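Local coordinates for nicotinate-nucleotide diphosphorylase (Carboxylating) (Streptococcus pyogenes GA06023, PDB 5HUO), which probably catalyses the conversion of quinolinate and 5-phospho-alpha-D-ribose 1-diphosphate to nicotinate ribonucleotide, carbon dioxide and diphosphate, a step of NAD(+) biosynthesis, at residues V95-P100 / L116-S121; M195-H200 / E225-S230. One frame throughout, in Å; residues are numbered along the deposited sequence.

Contact 1: V95-P100 / L116-S121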
loop_
_atom_site.group_PDB
_atom_site.type_symbol
_atom_site.label_atom_id
_atom_site.label_comp_id
_atom_site.label_asym_id
_atom_site.label_seq_id
_atom_site.Cartn_x
_atom_site.Cartn_y
_atom_site.Cartn_z
ATOM N N VAL A 95 -11.043 -17.224 16.344
ATOM C CA VAL A 95 -11.001 -17.060 17.772
ATOM C C VAL A 95 -12.350 -16.629 18.214
ATOM O O VAL A 95 -12.961 -15.768 17.603
ATOM C CB VAL A 95 -9.965 -15.999 18.186
ATOM C CG1 VAL A 95 -9.999 -15.728 19.681
ATOM C CG2 VAL A 95 -8.554 -16.439 17.800
ATOM N N THR A 96 -12.817 -17.199 19.306
ATOM C CA THR A 96 -14.122 -16.813 19.879
ATOM C C THR A 96 -13.964 -16.248 21.267
ATOM O O THR A 96 -12.908 -16.406 21.882
ATOM C CB THR A 96 -15.089 -17.994 19.925
ATOM O OG1 THR A 96 -14.504 -19.063 20.672
ATOM C CG2 THR A 96 -15.385 -18.464 18.516
ATOM N N PHE A 97 -15.010 -15.600 21.751
ATOM C CA PHE A 97 -14.924 -14.944 23.041
ATOM C C PHE A 97 -16.090 -15.250 23.901
ATOM O O PHE A 97 -17.139 -15.555 23.431
ATOM C CB PHE A 97 -14.841 -13.446 22.864
ATOM C CG PHE A 97 -13.686 -13.007 22.018
ATOM C CD1 PHE A 97 -12.474 -12.727 22.589
ATOM C CD2 PHE A 97 -13.807 -12.899 20.659
ATOM C CE1 PHE A 97 -11.393 -12.331 21.797
ATOM C CE2 PHE A 97 -12.730 -12.495 19.888
ATOM C CZ PHE A 97 -11.529 -12.224 20.449
ATOM N N GLN A 98 -15.881 -15.173 25.185
ATOM C CA GLN A 98 -16.947 -15.273 26.148
ATOM C C GLN A 98 -16.837 -14.056 27.043
ATOM O O GLN A 98 -15.740 -13.703 27.484
ATOM C CB GLN A 98 -16.815 -16.530 26.956
ATOM C CG GLN A 98 -17.450 -17.749 26.314
ATOM C CD GLN A 98 -17.027 -19.068 26.983
ATOM O OE1 GLN A 98 -16.364 -19.093 28.026
ATOM N NE2 GLN A 98 -17.440 -20.154 26.401
ATOM N N ASN A 99 -17.975 -13.446 27.352
ATOM C CA ASN A 99 -18.005 -12.248 28.174
ATOM C C ASN A 99 -19.009 -12.461 29.316
ATOM O O ASN A 99 -20.114 -11.919 29.286
ATOM C CB ASN A 99 -18.383 -11.025 27.323
ATOM C CG ASN A 99 -18.101 -9.707 28.016
ATOM O OD1 ASN A 99 -17.908 -9.618 29.255
ATOM N ND2 ASN A 99 -18.113 -8.675 27.249
ATOM N N PRO A 100 -18.612 -13.206 30.347
ATOM C CA PRO A 100 -19.438 -13.544 31.493
ATOM C C PRO A 100 -20.146 -12.396 32.137
ATOM O O PRO A 100 -21.294 -12.565 32.535
ATOM C CB PRO A 100 -18.428 -14.090 32.503
ATOM C CG PRO A 100 -17.337 -14.646 31.685
ATOM C CD PRO A 100 -17.222 -13.670 30.547
ATOM N N LEU A 116 -12.888 -10.543 29.807
ATOM C CA LEU A 116 -13.146 -11.464 28.710
ATOM C C LEU A 116 -12.429 -12.807 28.895
ATOM O O LEU A 116 -11.368 -12.878 29.495
ATOM C CB LEU A 116 -12.646 -10.871 27.386
ATOM C CG LEU A 116 -13.600 -10.154 26.482
ATOM C CD1 LEU A 116 -12.971 -10.124 25.102
ATOM C CD2 LEU A 116 -14.972 -10.771 26.360
ATOM N N GLU A 117 -13.011 -13.826 28.269
ATOM C CA GLU A 117 -12.342 -15.064 28.027
ATOM C C GLU A 117 -12.151 -15.186 26.563
ATOM O O GLU A 117 -13.028 -14.905 25.782
ATOM C CB GLU A 117 -13.141 -16.214 28.570
ATOM C CG GLU A 117 -12.976 -16.376 30.079
ATOM C CD GLU A 117 -14.057 -17.248 30.733
ATOM O OE1 GLU A 117 -15.190 -17.352 30.213
ATOM O OE2 GLU A 117 -13.749 -17.790 31.828
ATOM N N ILE A 118 -10.946 -15.555 26.200
ATOM C CA ILE A 118 -10.563 -15.726 24.805
ATOM C C ILE A 118 -10.307 -17.215 24.480
ATOM O O ILE A 118 -9.466 -17.850 25.111
ATOM C CB ILE A 118 -9.289 -14.942 24.454
ATOM C CG1 ILE A 118 -9.443 -13.489 24.768
ATOM C CG2 ILE A 118 -8.972 -15.067 22.953
ATOM C CD1 ILE A 118 -8.919 -13.101 26.127
ATOM N N ILE A 119 -11.016 -17.741 23.474
ATOM C CA ILE A 119 -10.948 -19.173 23.118
ATOM C C ILE A 119 -10.484 -19.401 21.696
ATOM O O ILE A 119 -11.043 -18.888 20.768
ATOM C CB ILE A 119 -12.288 -19.889 23.255
ATOM C CG1 ILE A 119 -12.700 -19.975 24.699
ATOM C CG2 ILE A 119 -12.196 -21.295 22.730
ATOM C CD1 ILE A 119 -13.619 -18.836 25.090
ATOM N N GLY A 120 -9.445 -20.196 21.575
ATOM C CA GLY A 120 -8.885 -20.533 20.285
ATOM C C GLY A 120 -7.609 -21.348 20.417
ATOM O O GLY A 120 -7.208 -21.762 21.503
ATOM N N SER A 121 -6.884 -21.475 19.322
ATOM C CA SER A 121 -5.655 -22.255 19.362
ATOM C C SER A 121 -4.586 -21.504 20.159
ATOM O O SER A 121 -4.497 -20.282 20.129
ATOM C CB SER A 121 -5.117 -22.589 17.982
ATOM O OG SER A 121 -4.617 -21.438 17.381
#
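T96 and I119 face each other as a hydrogen-bonded pair of an antiparallel sheet, and Q98 and E117 form the next such pair. T96 N gives to I119 O at 2.9 Å and I119 N gives to T96 O at 2.8 Å. Q98 N and E117 O, and E117 N and Q98 O, close the second ring. All four bonds are nearly straight. F97 and I118 lie between them as a non-hydrogen-bonded pair, with F97 CA 3.3 Å from E117 O in a CA-H...O contact. The T96 hydroxyl adds a weak bond: OG1 sits 3.5 Å from I119 O. Its chi1 of 57° sets OG1 between the backbone N and the carbonyl carbon.

Apolar contacts gather on the face of V95, F97 and I118. V95 CG1 meets I118 CG2 at 3.5 Å. The F97 and I118 side chains run side by side; I118 CG1 lies at the edge of the F97 ring, 3.7 Å from CE1. L116 CD1 comes obliquely to F97 CD1. The other methyl, L116 CD2, rests against N99 CB at 3.6 Å, and N99 ND2 is hydrogen-bonded to F103 O.

The opposite face carries T96, Q98, E117 and I119. I119 CD1 packs on Q98 CG and CD, and I119 CB lies by T96 OG1. The extended E117 side chain slants across that of Q98, and P100 CG lies 3.8 Å from E117 OE1. E117 OE2 also has a long, weak ion pair with K68.

The pairing builds the edge of the antiparallel sheet of the N-terminal alpha/beta domain: strand 114-119 separates strand 95-98 from strand 66-73. Helix 82-92 covers the V95, F97 and I118 face, and S121 stands at the N-cap position of helix 122-153.

Contact 2: M195-H200 / E225-S230; sequences MLKDNH and EVEVES
K197 and E227 form a salt bridge, with K197 NZ 3.1 Å from E227 OE2. The ammonium meets the carboxylate from above its plane, 41° out of it. K197 CB lies 3.4 Å from E227 OE1. E227 CG stands anti to its carbonyl carbon (chi1 -55°), and the extended chain carries the carboxylate at a slant across the K197 side chain. M195 SD approaches the same OE2 at 3.6 Å. M195 and E225 run side by side. L196 CD1 packs on V226 CG2, 4.0 Å away, on the other face of the sheet.

Parallel strand pairing places these groups. L196 N gives to E225 O, and E227 N gives to L196 O, both at 2.8 Å. H200 ND1 accepts from K197 N at 3.1 Å, but the N-H comes from well out of the ring plane. A sulfate, probably from the crystallisation liquor, lies near M195 and makes a long, weak ion pair with K197; it may mark an anion pocket. It lies near the C-terminal ends of the strands, where such barrels usually have their active site.

Strands 194-196 and 224-228 are neighbours in the parallel, barrel-like alpha/beta domain of this family, and strand 244-248 follows. Helix 207-217 covers L196 and V226 through I211. I60 of the second subunit also packs on L196.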
loop_
_atom_site.group_PDB
_atom_site.type_symbol
_atom_site.label_atom_id
_atom_site.label_comp_id
_atom_site.label_asym_id
_atom_site.label_seq_id
_atom_site.Cartn_x
_atom_site.Cartn_y
_atom_site.Cartn_z
ATOM N N MET A 195 -9.577 27.055 12.451
ATOM C CA MET A 195 -9.168 27.676 13.682
ATOM C C MET A 195 -8.087 28.709 13.427
ATOM O O MET A 195 -7.005 28.409 12.973
ATOM C CB MET A 195 -8.724 26.663 14.731
ATOM C CG MET A 195 -8.651 27.312 16.124
ATOM S SD MET A 195 -8.092 26.215 17.430
ATOM C CE MET A 195 -9.230 24.821 17.234
ATOM N N LEU A 196 -8.432 29.942 13.756
ATOM C CA LEU A 196 -7.566 31.099 13.557
ATOM C C LEU A 196 -6.891 31.315 14.878
ATOM O O LEU A 196 -7.501 31.723 15.855
ATOM C CB LEU A 196 -8.353 32.338 13.151
ATOM C CG LEU A 196 -9.103 32.147 11.835
ATOM C CD1 LEU A 196 -10.154 33.236 11.704
ATOM C CD2 LEU A 196 -8.194 32.120 10.629
ATOM N N LYS A 197 -5.608 31.026 14.860
ATOM C CA LYS A 197 -4.737 31.085 16.026
ATOM C C LYS A 197 -4.030 32.464 16.156
ATOM O O LYS A 197 -4.264 33.388 15.381
ATOM C CB LYS A 197 -3.738 29.908 15.972
ATOM C CG LYS A 197 -4.356 28.578 15.532
ATOM C CD LYS A 197 -3.377 27.425 15.697
ATOM C CE LYS A 197 -4.071 26.054 15.650
ATOM N NZ LYS A 197 -4.587 25.583 16.970
ATOM N N ASP A 198 -3.225 32.593 17.202
ATOM C CA ASP A 198 -2.363 33.791 17.457
ATOM C C ASP A 198 -1.813 34.578 16.204
ATOM O O ASP A 198 -2.094 35.771 15.986
ATOM C CB ASP A 198 -1.211 33.348 18.397
ATOM C CG ASP A 198 -0.493 31.970 17.968
ATOM O OD1 ASP A 198 -0.848 31.283 16.973
ATOM O OD2 ASP A 198 0.459 31.572 18.668
ATOM N N ASN A 199 -1.046 33.872 15.377
ATOM C CA ASN A 199 -0.396 34.458 14.181
ATOM C C ASN A 199 -1.318 34.855 13.024
ATOM O O ASN A 199 -1.065 35.812 12.341
ATOM C CB ASN A 199 0.767 33.567 13.688
ATOM C CG ASN A 199 0.429 32.085 13.658
ATOM O OD1 ASN A 199 -0.700 31.678 13.919
ATOM N ND2 ASN A 199 1.415 31.274 13.371
ATOM N N HIS A 200 -2.367 34.072 12.820
ATOM C CA HIS A 200 -3.354 34.315 11.754
ATOM C C HIS A 200 -3.977 35.700 11.879
ATOM O O HIS A 200 -4.105 36.441 10.904
ATOM C CB HIS A 200 -4.466 33.242 11.788
ATOM C CG HIS A 200 -4.004 31.834 11.479
ATOM N ND1 HIS A 200 -3.700 30.914 12.454
ATOM C CD2 HIS A 200 -3.831 31.182 10.298
ATOM C CE1 HIS A 200 -3.356 29.762 11.896
ATOM N NE2 HIS A 200 -3.417 29.896 10.586
ATOM N N GLU A 225 -13.439 29.079 14.343
ATOM C CA GLU A 225 -13.023 29.363 15.716
ATOM C C GLU A 225 -11.829 30.316 15.702
ATOM O O GLU A 225 -11.040 30.311 14.781
ATOM C CB GLU A 225 -12.658 28.067 16.458
ATOM C CG GLU A 225 -12.252 28.267 17.903
ATOM C CD GLU A 225 -12.134 26.977 18.718
ATOM O OE1 GLU A 225 -12.474 25.900 18.233
ATOM O OE2 GLU A 225 -11.695 27.045 19.877
ATOM N N VAL A 226 -11.732 31.134 16.750
ATOM C CA VAL A 226 -10.597 32.047 16.926
ATOM C C VAL A 226 -10.022 31.933 18.308
ATOM O O VAL A 226 -10.769 32.023 19.284
ATOM C CB VAL A 226 -11.007 33.515 16.804
ATOM C CG1 VAL A 226 -9.810 34.400 17.075
ATOM C CG2 VAL A 226 -11.533 33.812 15.441
ATOM N N GLU A 227 -8.698 31.820 18.371
ATOM C CA GLU A 227 -7.949 31.902 19.644
ATOM C C GLU A 227 -7.633 33.332 19.991
ATOM O O GLU A 227 -7.054 34.044 19.205
ATOM C CB GLU A 227 -6.622 31.148 19.606
ATOM C CG GLU A 227 -6.698 29.666 19.219
ATOM C CD GLU A 227 -5.332 28.973 19.242
ATOM O OE1 GLU A 227 -4.283 29.697 19.357
ATOM O OE2 GLU A 227 -5.329 27.708 19.151
ATOM N N VAL A 228 -8.024 33.723 21.184
ATOM C CA VAL A 228 -7.963 35.101 21.635
ATOM C C VAL A 228 -7.279 35.196 22.990
ATOM O O VAL A 228 -7.598 34.455 23.917
ATOM C CB VAL A 228 -9.386 35.669 21.702
ATOM C CG1 VAL A 228 -9.418 37.062 22.257
ATOM C CG2 VAL A 228 -9.983 35.665 20.309
ATOM N N GLU A 229 -6.321 36.107 23.109
ATOM C CA GLU A 229 -5.578 36.322 24.394
ATOM C C GLU A 229 -6.018 37.564 25.167
ATOM O O GLU A 229 -5.627 37.746 26.296
ATOM C CB GLU A 229 -4.066 36.400 24.154
ATOM C CG GLU A 229 -3.493 35.125 23.539
ATOM C CD GLU A 229 -1.978 35.092 23.488
ATOM O OE1 GLU A 229 -1.337 35.748 24.333
ATOM O OE2 GLU A 229 -1.417 34.397 22.610
ATOM N N SER A 230 -6.856 38.376 24.542
ATOM C CA SER A 230 -7.174 39.723 24.950
ATOM C C SER A 230 -8.663 39.947 25.032
ATOM O O SER A 230 -9.388 39.429 24.220
ATOM C CB SER A 230 -6.692 40.570 23.803
ATOM O OG SER A 230 -7.096 41.886 23.831
#

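Overall arrangement
From the N terminus, the chain first reaches contact 1. It joins strand 95-98 to strand 114-119 and closes a loop of 15 residues with little regular structure besides short strand segments. Helix 122-153 then leads onward to the parallel sheet. Contact 2 comes later and brings strand 224-228 beside strand 194-196, closing a largely helical connection that includes helix 207-217: a beta-alpha-beta crossover. The two loops follow one another and neither nest nor cross. Contact 1 ties two strands of the antiparallel sheet, which also takes in strand 304-311 from near the C terminus; contact 2 ties the parallel sheet. Their centres are 50 Å apart, on opposite sides of the chain's centre.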